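Local coordinates for adapter protein MecA 1 (Bacillus subtilis, PDB 3JTP), which acts as an adapter that targets unfolded and aggregated proteins, and the competence factor ComK, to the ClpC protease, its C-terminal domain being the part that interacts with ClpC, at residues Val19-Lys24 with Leu63-Glu68; Ser30-Tyr35 with Tyr41-Asp46. The protein carries 3 engineered substitutions. All blocks are in the same frame, centred on the assembly; numbering follows the deposited sequence.

Contact 1. Residues Val19-Lys24 with Leu63-Glu68. Engineered in segment 63-68: Asn67 (natural residue Thr).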
ATOM      1  N   VAL A  19      -7.224  -1.769   3.704  1.00 37.46           N
ATOM      2  CA  VAL A  19      -6.714  -1.043   2.533  1.00 37.19           C
ATOM      3  C   VAL A  19      -7.627   0.144   2.190  1.00 37.50           C
ATOM      4  O   VAL A  19      -7.158   1.265   2.060  1.00 38.42           O
ATOM      5  CB  VAL A  19      -6.549  -1.952   1.303  1.00 38.78           C
ATOM      6  CG1 VAL A  19      -5.948  -1.150   0.118  1.00 36.10           C
ATOM      7  CG2 VAL A  19      -5.668  -3.193   1.656  1.00 35.77           C
ATOM      8  N   ILE A  20      -8.933  -0.105   2.076  1.00 38.65           N
ATOM      9  CA  ILE A  20      -9.913   0.950   1.814  1.00 36.37           C
ATOM     10  C   ILE A  20      -9.809   2.074   2.865  1.00 41.30           C
ATOM     11  O   ILE A  20      -9.718   3.245   2.500  1.00 39.81           O
ATOM     12  CB  ILE A  20     -11.349   0.404   1.787  1.00 35.85           C
ATOM     13  CG1 ILE A  20     -11.519  -0.630   0.675  1.00 34.72           C
ATOM     14  CG2 ILE A  20     -12.381   1.534   1.592  1.00 38.00           C
ATOM     15  CD1 ILE A  20     -12.870  -1.358   0.761  1.00 38.29           C
ATOM     16  N   SER A  21      -9.819   1.710   4.151  1.00 39.59           N
ATOM     17  CA  SER A  21      -9.605   2.671   5.244  1.00 42.96           C
ATOM     18  C   SER A  21      -8.384   3.536   5.019  1.00 45.29           C
ATOM     19  O   SER A  21      -8.468   4.751   5.138  1.00 45.28           O
ATOM     20  CB  SER A  21      -9.459   1.977   6.599  1.00 40.51           C
ATOM     21  OG  SER A  21     -10.686   1.423   7.014  1.00 42.65           O
ATOM     22  N   LEU A  22      -7.243   2.917   4.705  1.00 43.48           N
ATOM     23  CA  LEU A  22      -6.029   3.683   4.458  1.00 44.15           C
ATOM     24  C   LEU A  22      -6.241   4.658   3.316  1.00 45.03           C
ATOM     25  O   LEU A  22      -5.826   5.812   3.387  1.00 45.46           O
ATOM     26  CB  LEU A  22      -4.857   2.775   4.129  1.00 43.87           C
ATOM     27  CG  LEU A  22      -3.475   3.224   4.610  1.00 47.63           C
ATOM     28  CD1 LEU A  22      -2.397   2.630   3.702  1.00 46.26           C
ATOM     29  CD2 LEU A  22      -3.330   4.720   4.688  1.00 47.52           C
ATOM     30  N   SER A  23      -6.883   4.191   2.253  1.00 43.66           N
ATOM     31  CA  SER A  23      -7.051   5.029   1.076  1.00 46.31           C
ATOM     32  C   SER A  23      -7.883   6.283   1.362  1.00 49.04           C
ATOM     33  O   SER A  23      -7.662   7.328   0.761  1.00 47.44           O
ATOM     34  CB  SER A  23      -7.678   4.251  -0.078  1.00 42.38           C
ATOM     35  OG  SER A  23      -9.081   4.201   0.070  1.00 41.39           O
ATOM     36  N   LYS A  24      -8.848   6.180   2.268  1.00 49.95           N
ATOM     37  CA  LYS A  24      -9.724   7.310   2.530  1.00 50.68           C
ATOM     38  C   LYS A  24      -8.923   8.451   3.158  1.00 58.35           C
ATOM     39  O   LYS A  24      -9.312   9.623   3.064  1.00 57.83           O
ATOM     40  CB  LYS A  24     -10.873   6.905   3.440  1.00 49.16           C
ATOM     41  CG  LYS A  24     -12.049   7.848   3.352  1.00 56.02           C
ATOM     42  CD  LYS A  24     -12.995   7.724   4.545  1.00 57.94           C
ATOM     43  CE  LYS A  24     -13.979   6.559   4.402  1.00 56.12           C
ATOM     44  NZ  LYS A  24     -15.303   6.945   5.031  1.00 57.40           N
ATOM     45  N   LEU A  63       0.921   2.361   8.849  1.00 51.03           N
ATOM     46  CA  LEU A  63       1.188   1.248   9.758  1.00 47.28           C
ATOM     47  C   LEU A  63       0.150   1.071  10.850  1.00 50.10           C
ATOM     48  O   LEU A  63       0.347   0.266  11.767  1.00 48.90           O
ATOM     49  CB  LEU A  63       2.558   1.389  10.418  1.00 49.07           C
ATOM     50  CG  LEU A  63       3.789   1.240   9.536  1.00 49.88           C
ATOM     51  CD1 LEU A  63       5.034   1.340  10.401  1.00 46.36           C
ATOM     52  CD2 LEU A  63       3.748  -0.078   8.777  1.00 47.94           C
ATOM     53  N   GLU A  64      -0.940   1.827  10.797  1.00 49.65           N
ATOM     54  CA  GLU A  64      -2.054   1.522  11.693  1.00 49.92           C
ATOM     55  C   GLU A  64      -2.957   0.493  11.047  1.00 46.56           C
ATOM     56  O   GLU A  64      -3.646  -0.264  11.734  1.00 43.52           O
ATOM     57  CB  GLU A  64      -2.842   2.778  12.037  1.00 53.91           C
ATOM     58  CG  GLU A  64      -2.024   3.735  12.841  1.00 53.33           C
ATOM     59  CD  GLU A  64      -2.844   4.544  13.785  1.00 51.20           C
ATOM     60  OE1 GLU A  64      -2.207   5.279  14.549  1.00 54.69           O
ATOM     61  OE2 GLU A  64      -4.097   4.447  13.777  1.00 48.66           O
ATOM     62  N   TYR A  65      -2.936   0.476   9.715  1.00 46.79           N
ATOM     63  CA  TYR A  65      -3.743  -0.444   8.940  1.00 43.37           C
ATOM     64  C   TYR A  65      -2.943  -1.617   8.399  1.00 42.84           C
ATOM     65  O   TYR A  65      -3.518  -2.602   7.946  1.00 41.85           O
ATOM     66  CB  TYR A  65      -4.439   0.313   7.824  1.00 42.68           C
ATOM     67  CG  TYR A  65      -5.383   1.306   8.417  1.00 43.63           C
ATOM     68  CD1 TYR A  65      -6.570   0.885   9.012  1.00 42.12           C
ATOM     69  CD2 TYR A  65      -5.064   2.641   8.460  1.00 44.31           C
ATOM     70  CE1 TYR A  65      -7.430   1.765   9.600  1.00 38.60           C
ATOM     71  CE2 TYR A  65      -5.924   3.545   9.055  1.00 50.87           C
ATOM     72  CZ  TYR A  65      -7.106   3.089   9.622  1.00 41.55           C
ATOM     73  OH  TYR A  65      -7.954   3.969  10.197  1.00 43.58           O
ATOM     74  N   ALA A  66      -1.621  -1.530   8.479  1.00 46.35           N
ATOM     75  CA  ALA A  66      -0.762  -2.583   7.931  1.00 42.67           C
ATOM     76  C   ALA A  66       0.509  -2.864   8.744  1.00 44.94           C
ATOM     77  O   ALA A  66       0.794  -2.191   9.736  1.00 43.49           O
ATOM     78  CB  ALA A  66      -0.399  -2.247   6.497  1.00 38.90           C
ATOM     79  N   ASN A  67       1.276  -3.858   8.294  1.00 42.80           N
ATOM     80  CA  ASN A  67       2.549  -4.206   8.910  1.00 42.00           C
ATOM     81  C   ASN A  67       3.644  -4.245   7.845  1.00 45.36           C
ATOM     82  O   ASN A  67       3.380  -4.606   6.703  1.00 41.94           O
ATOM     83  CB  ASN A  67       2.430  -5.580   9.579  1.00 46.11           C
ATOM     84  CG  ASN A  67       1.616  -5.533  10.876  1.00 51.36           C
ATOM     85  OD1 ASN A  67       2.074  -5.000  11.888  1.00 53.77           O
ATOM     86  ND2 ASN A  67       0.409  -6.088  10.845  1.00 50.63           N
ATOM     87  N   GLU A  68       4.870  -3.882   8.205  1.00 47.11           N
ATOM     88  CA  GLU A  68       5.968  -3.987   7.256  1.00 48.66           C
ATOM     89  C   GLU A  68       6.224  -5.454   6.919  1.00 45.80           C
ATOM     90  O   GLU A  68       6.257  -6.296   7.809  1.00 44.88           O
ATOM     91  CB  GLU A  68       7.223  -3.318   7.809  1.00 53.47           C
ATOM     92  CG  GLU A  68       7.358  -1.853   7.396  1.00 55.93           C
ATOM     93  CD  GLU A  68       8.312  -1.079   8.285  1.00 64.38           C
ATOM     94  OE1 GLU A  68       8.040  -0.981   9.510  1.00 67.20           O
ATOM     95  OE2 GLU A  68       9.327  -0.569   7.760  1.00 61.03           O
TER

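Contact 2. Residues Ser30-Tyr35 with Tyr41-Asp46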
ATOM      1  N   SER A  30       2.678   9.178  -2.826  1.00 67.08           N
ATOM      2  CA  SER A  30       3.091   9.021  -4.205  1.00 67.46           C
ATOM      3  C   SER A  30       2.771   7.592  -4.640  1.00 65.34           C
ATOM      4  O   SER A  30       1.702   7.086  -4.291  1.00 66.97           O
ATOM      5  CB  SER A  30       4.553   9.416  -4.402  1.00 71.65           C
ATOM      6  OG  SER A  30       4.685  10.827  -4.276  1.00 73.60           O
ATOM      7  N   LYS A  31       3.676   6.930  -5.362  1.00 64.06           N
ATOM      8  CA  LYS A  31       3.321   5.680  -6.046  1.00 58.21           C
ATOM      9  C   LYS A  31       3.010   4.499  -5.112  1.00 51.96           C
ATOM     10  O   LYS A  31       3.774   4.177  -4.203  1.00 49.59           O
ATOM     11  CB  LYS A  31       4.385   5.298  -7.076  1.00 56.50           C
ATOM     12  CG  LYS A  31       4.743   6.435  -8.021  1.00 67.26           C
ATOM     13  CD  LYS A  31       5.982   6.098  -8.847  1.00 77.67           C
ATOM     14  CE  LYS A  31       6.715   7.352  -9.330  1.00 84.20           C
ATOM     15  NZ  LYS A  31       8.060   7.013  -9.904  1.00 83.71           N
ATOM     16  N   THR A  32       1.866   3.871  -5.351  1.00 47.10           N
ATOM     17  CA  THR A  32       1.489   2.672  -4.633  1.00 42.95           C
ATOM     18  C   THR A  32       1.015   1.638  -5.644  1.00 44.16           C
ATOM     19  O   THR A  32       0.298   1.975  -6.582  1.00 44.22           O
ATOM     20  CB  THR A  32       0.399   2.954  -3.583  1.00 43.90           C
ATOM     21  OG1 THR A  32      -0.683   3.682  -4.185  1.00 43.72           O
ATOM     22  CG2 THR A  32       0.968   3.767  -2.442  1.00 41.93           C
ATOM     23  N   THR A  33       1.464   0.393  -5.480  1.00 43.07           N
ATOM     24  CA  THR A  33       0.945  -0.724  -6.264  1.00 42.25           C
ATOM     25  C   THR A  33       0.378  -1.774  -5.311  1.00 39.32           C
ATOM     26  O   THR A  33       0.972  -2.080  -4.274  1.00 38.21           O
ATOM     27  CB  THR A  33       2.031  -1.326  -7.205  1.00 45.64           C
ATOM     28  OG1 THR A  33       2.469  -0.310  -8.114  1.00 48.49           O
ATOM     29  CG2 THR A  33       1.491  -2.531  -8.015  1.00 41.30           C
ATOM     30  N   LEU A  34      -0.791  -2.302  -5.651  1.00 39.18           N
ATOM     31  CA  LEU A  34      -1.477  -3.235  -4.770  1.00 42.06           C
ATOM     32  C   LEU A  34      -1.518  -4.645  -5.356  1.00 39.86           C
ATOM     33  O   LEU A  34      -1.860  -4.819  -6.525  1.00 40.69           O
ATOM     34  CB  LEU A  34      -2.898  -2.725  -4.474  1.00 40.12           C
ATOM     35  CG  LEU A  34      -3.757  -3.582  -3.539  1.00 40.13           C
ATOM     36  CD1 LEU A  34      -3.356  -3.410  -2.064  1.00 35.17           C
ATOM     37  CD2 LEU A  34      -5.237  -3.244  -3.740  1.00 40.18           C
ATOM     38  N   TYR A  35      -1.163  -5.637  -4.536  1.00 39.62           N
ATOM     39  CA  TYR A  35      -1.224  -7.046  -4.913  1.00 39.24           C
ATOM     40  C   TYR A  35      -2.050  -7.821  -3.878  1.00 42.03           C
ATOM     41  O   TYR A  35      -2.204  -7.358  -2.744  1.00 42.46           O
ATOM     42  CB  TYR A  35       0.183  -7.678  -4.937  1.00 40.65           C
ATOM     43  CG  TYR A  35       1.160  -7.116  -5.939  1.00 43.72           C
ATOM     44  CD1 TYR A  35       1.462  -7.791  -7.124  1.00 45.22           C
ATOM     45  CD2 TYR A  35       1.811  -5.922  -5.689  1.00 47.10           C
ATOM     46  CE1 TYR A  35       2.375  -7.265  -8.033  1.00 45.79           C
ATOM     47  CE2 TYR A  35       2.712  -5.393  -6.583  1.00 45.21           C
ATOM     48  CZ  TYR A  35       2.990  -6.057  -7.745  1.00 47.95           C
ATOM     49  OH  TYR A  35       3.889  -5.477  -8.602  1.00 55.90           O
ATOM     50  N   TYR A  41      -3.301  -8.742   1.528  1.00 41.50           N
ATOM     51  CA  TYR A  41      -3.076  -7.708   0.514  1.00 36.37           C
ATOM     52  C   TYR A  41      -1.736  -7.055   0.795  1.00 36.17           C
ATOM     53  O   TYR A  41      -1.329  -6.919   1.953  1.00 36.93           O
ATOM     54  CB  TYR A  41      -4.225  -6.674   0.486  1.00 35.12           C
ATOM     55  CG  TYR A  41      -5.512  -7.291  -0.015  1.00 37.96           C
ATOM     56  CD1 TYR A  41      -5.837  -7.267  -1.366  1.00 36.76           C
ATOM     57  CD2 TYR A  41      -6.378  -7.953   0.858  1.00 41.26           C
ATOM     58  CE1 TYR A  41      -6.994  -7.865  -1.836  1.00 38.64           C
ATOM     59  CE2 TYR A  41      -7.539  -8.566   0.394  1.00 43.74           C
ATOM     60  CZ  TYR A  41      -7.840  -8.513  -0.958  1.00 42.63           C
ATOM     61  OH  TYR A  41      -8.997  -9.099  -1.431  1.00 45.04           O
ATOM     62  N   TYR A  42      -1.034  -6.687  -0.263  1.00 32.99           N
ATOM     63  CA  TYR A  42       0.282  -6.104  -0.129  1.00 35.99           C
ATOM     64  C   TYR A  42       0.336  -4.824  -0.931  1.00 33.88           C
ATOM     65  O   TYR A  42      -0.060  -4.789  -2.092  1.00 36.52           O
ATOM     66  CB  TYR A  42       1.355  -7.095  -0.611  1.00 39.07           C
ATOM     67  CG  TYR A  42       1.445  -8.313   0.273  1.00 39.71           C
ATOM     68  CD1 TYR A  42       2.432  -8.416   1.239  1.00 37.35           C
ATOM     69  CD2 TYR A  42       0.527  -9.351   0.153  1.00 40.87           C
ATOM     70  CE1 TYR A  42       2.512  -9.530   2.058  1.00 44.08           C
ATOM     71  CE2 TYR A  42       0.600 -10.472   0.973  1.00 44.50           C
ATOM     72  CZ  TYR A  42       1.595 -10.556   1.920  1.00 46.27           C
ATOM     73  OH  TYR A  42       1.677 -11.665   2.738  1.00 46.03           O
ATOM     74  N   LEU A  43       0.797  -3.763  -0.293  1.00 34.27           N
ATOM     75  CA  LEU A  43       0.860  -2.478  -0.951  1.00 39.48           C
ATOM     76  C   LEU A  43       2.316  -2.243  -1.236  1.00 38.67           C
ATOM     77  O   LEU A  43       3.090  -2.029  -0.316  1.00 40.40           O
ATOM     78  CB  LEU A  43       0.395  -1.366  -0.012  1.00 40.03           C
ATOM     79  CG  LEU A  43      -0.596  -0.284  -0.458  1.00 43.91           C
ATOM     80  CD1 LEU A  43      -0.297   1.053   0.227  1.00 41.39           C
ATOM     81  CD2 LEU A  43      -0.629  -0.130  -1.948  1.00 40.62           C
ATOM     82  N   TYR A  44       2.714  -2.259  -2.491  1.00 37.76           N
ATOM     83  CA  TYR A  44       4.048  -1.749  -2.748  1.00 45.41           C
ATOM     84  C   TYR A  44       4.035  -0.220  -2.643  1.00 43.40           C
ATOM     85  O   TYR A  44       3.265   0.444  -3.318  1.00 44.72           O
ATOM     86  CB  TYR A  44       4.573  -2.195  -4.094  1.00 45.59           C
ATOM     87  CG  TYR A  44       5.942  -1.637  -4.376  1.00 47.19           C
ATOM     88  CD1 TYR A  44       7.041  -2.012  -3.608  1.00 43.60           C
ATOM     89  CD2 TYR A  44       6.137  -0.732  -5.414  1.00 53.31           C
ATOM     90  CE1 TYR A  44       8.291  -1.492  -3.857  1.00 51.53           C
ATOM     91  CE2 TYR A  44       7.385  -0.212  -5.684  1.00 52.94           C
ATOM     92  CZ  TYR A  44       8.453  -0.585  -4.905  1.00 54.14           C
ATOM     93  OH  TYR A  44       9.681  -0.047  -5.191  1.00 62.68           O
ATOM     94  N   VAL A  45       4.875   0.336  -1.784  1.00 44.67           N
ATOM     95  CA  VAL A  45       4.828   1.774  -1.534  1.00 46.45           C
ATOM     96  C   VAL A  45       6.140   2.495  -1.820  1.00 52.51           C
ATOM     97  O   VAL A  45       7.121   2.319  -1.091  1.00 55.26           O
ATOM     98  CB  VAL A  45       4.443   2.074  -0.096  1.00 45.22           C
ATOM     99  CG1 VAL A  45       4.481   3.586   0.147  1.00 49.29           C
ATOM    100  CG2 VAL A  45       3.074   1.526   0.178  1.00 43.56           C
ATOM    101  N   ASP A  46       6.142   3.320  -2.863  1.00 50.50           N
ATOM    102  CA  ASP A  46       7.330   4.069  -3.248  1.00 57.28           C
ATOM    103  C   ASP A  46       7.146   5.542  -2.958  1.00 63.05           C
ATOM    104  O   ASP A  46       6.405   6.237  -3.659  1.00 63.71           O
ATOM    105  CB  ASP A  46       7.638   3.884  -4.734  1.00 57.49           C
ATOM    106  CG  ASP A  46       8.975   4.499  -5.130  1.00 68.05           C
ATOM    107  OD1 ASP A  46       9.661   5.040  -4.229  1.00 68.37           O
ATOM    108  OD2 ASP A  46       9.342   4.439  -6.333  1.00 67.03           O
TER

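Contact 1. Residues Val19-Lys24 with Leu63-Glu68
The aromatic ring of Tyr65 lies against helix 16-24, with Ser21 CB and Leu22 N over one of its faces. The contact is helix-to-helix packing in the alpha/beta C-terminal domain, where the end of helix 54-65 meets helix 16-24 beside an antiparallel sheet. Ser21 CB sits 4.0 Å from the centroid of the Tyr65 ring and 27° off its normal, a CH-pi contact. It leans toward one side of the ring, and its closest carbon is Tyr65 CE1, at 3.6 Å. On the CD2 side of the ring, Leu22 CG approaches Tyr65 CD2 to 4.2 Å. Tyr65 CG stands beside the backbone N, opposite the carbonyl carbon (chi1 -64°), and its CB points toward the helix. This carries the ring up to Ser21. The interface is small, 161 Å² in all, and rests mainly on this one ring. An alanine in place of Tyr65 would probably strip the cover from Ser21 CB and Leu22 CG and open a gap between helix 16-24 and the end of helix 54-65. Leu25 also touches Tyr65, and Phe13 of strand 8-13 touches both Leu22 and Ala66, so the contact borders the sheet. The chain then enters strand 67-68, where the engineered Asn67 makes backbone hydrogen bonds with Arg12. The hydroxyl of Ser21 bonds weakly back to Glu17 O, within its own helix. Ser21 CB also lies 3.9 Å from Tyr65 CD1 and 4.0 Å from Tyr65 CZ, the two ring carbons that flank CE1. Ser21 OG stays slightly farther off, and the ring carbon nearest to it is again Tyr65 CE1, at 4.2 Å.

Contact 2. Residues Ser30-Tyr35 with Tyr41-Asp46
Ser30 CB rests 3.8 Å from Asp46 O at the open end of a beta hairpin, strands 31-37 and 40-46, inside the antiparallel sheet of the C-terminal domain. Segments 31-35 and 41-46 run at 161°, close to antiparallel. Lys31 comes next, and its O takes a bond from Asp46 N at 2.9 Å. Its extended side chain ends near the Asp46 carboxylate, with Lys31 NZ 4.6 Å from Asp46 OD2, too far apart for a salt bridge. Thr32 and Val45 form a non-hydrogen-bonded pair, their side chains side by side. Leu43 CD2 reaches across to Thr32 CB, at 3.6 Å. Thr32 OG1 is hydrogen-bonded to Leu89 N, in helix 88-96. Thr33 pairs with Tyr44 on the other face. Thr33 N donates to Tyr44 O at 2.8 Å, while the return bond from Tyr44 N is modelled doubtfully short. Thr33 OG1 accepts from Glu86 N. Leu34 and Leu43 are again a non-hydrogen-bonded pair. With CG anti to the backbone N (chi1 -179°), Leu34 brings CD1 over the opposite strand, 3.6 Å from Tyr42 O. Tyr35 and Tyr42 lie on the same face as Thr33, where Leu76 of helix 73-79 touches both. The CB of Tyr44 meets the edge of the Tyr35 ring. Two straight bonds close the pair: Tyr35 N to Tyr42 O and Tyr42 N to Tyr35 O, each 2.8 Å with an N-H...O angle of 170°.

Contact 2 is nested in the chain inside the loop that contact 1 closes. Helix 16-24 precedes the hairpin, and helix 54-65 follows it. The centres of the two contacts are about 11 Å apart, and their side chains meet through Val19. Val19 CG2 lies 3.9 Å from Tyr41 CB, and Val19 CG1 lies 4.1 Å from Leu34 CD1. The helix thus packs on the sheet face that carries Leu34 and Leu43. Phe13 of strand 8-13 joins the two further, touching Val19 and Leu22 in contact 1 and Leu43 in contact 2. Both contacts are partly buried and lie in the domain that interacts with ClpC.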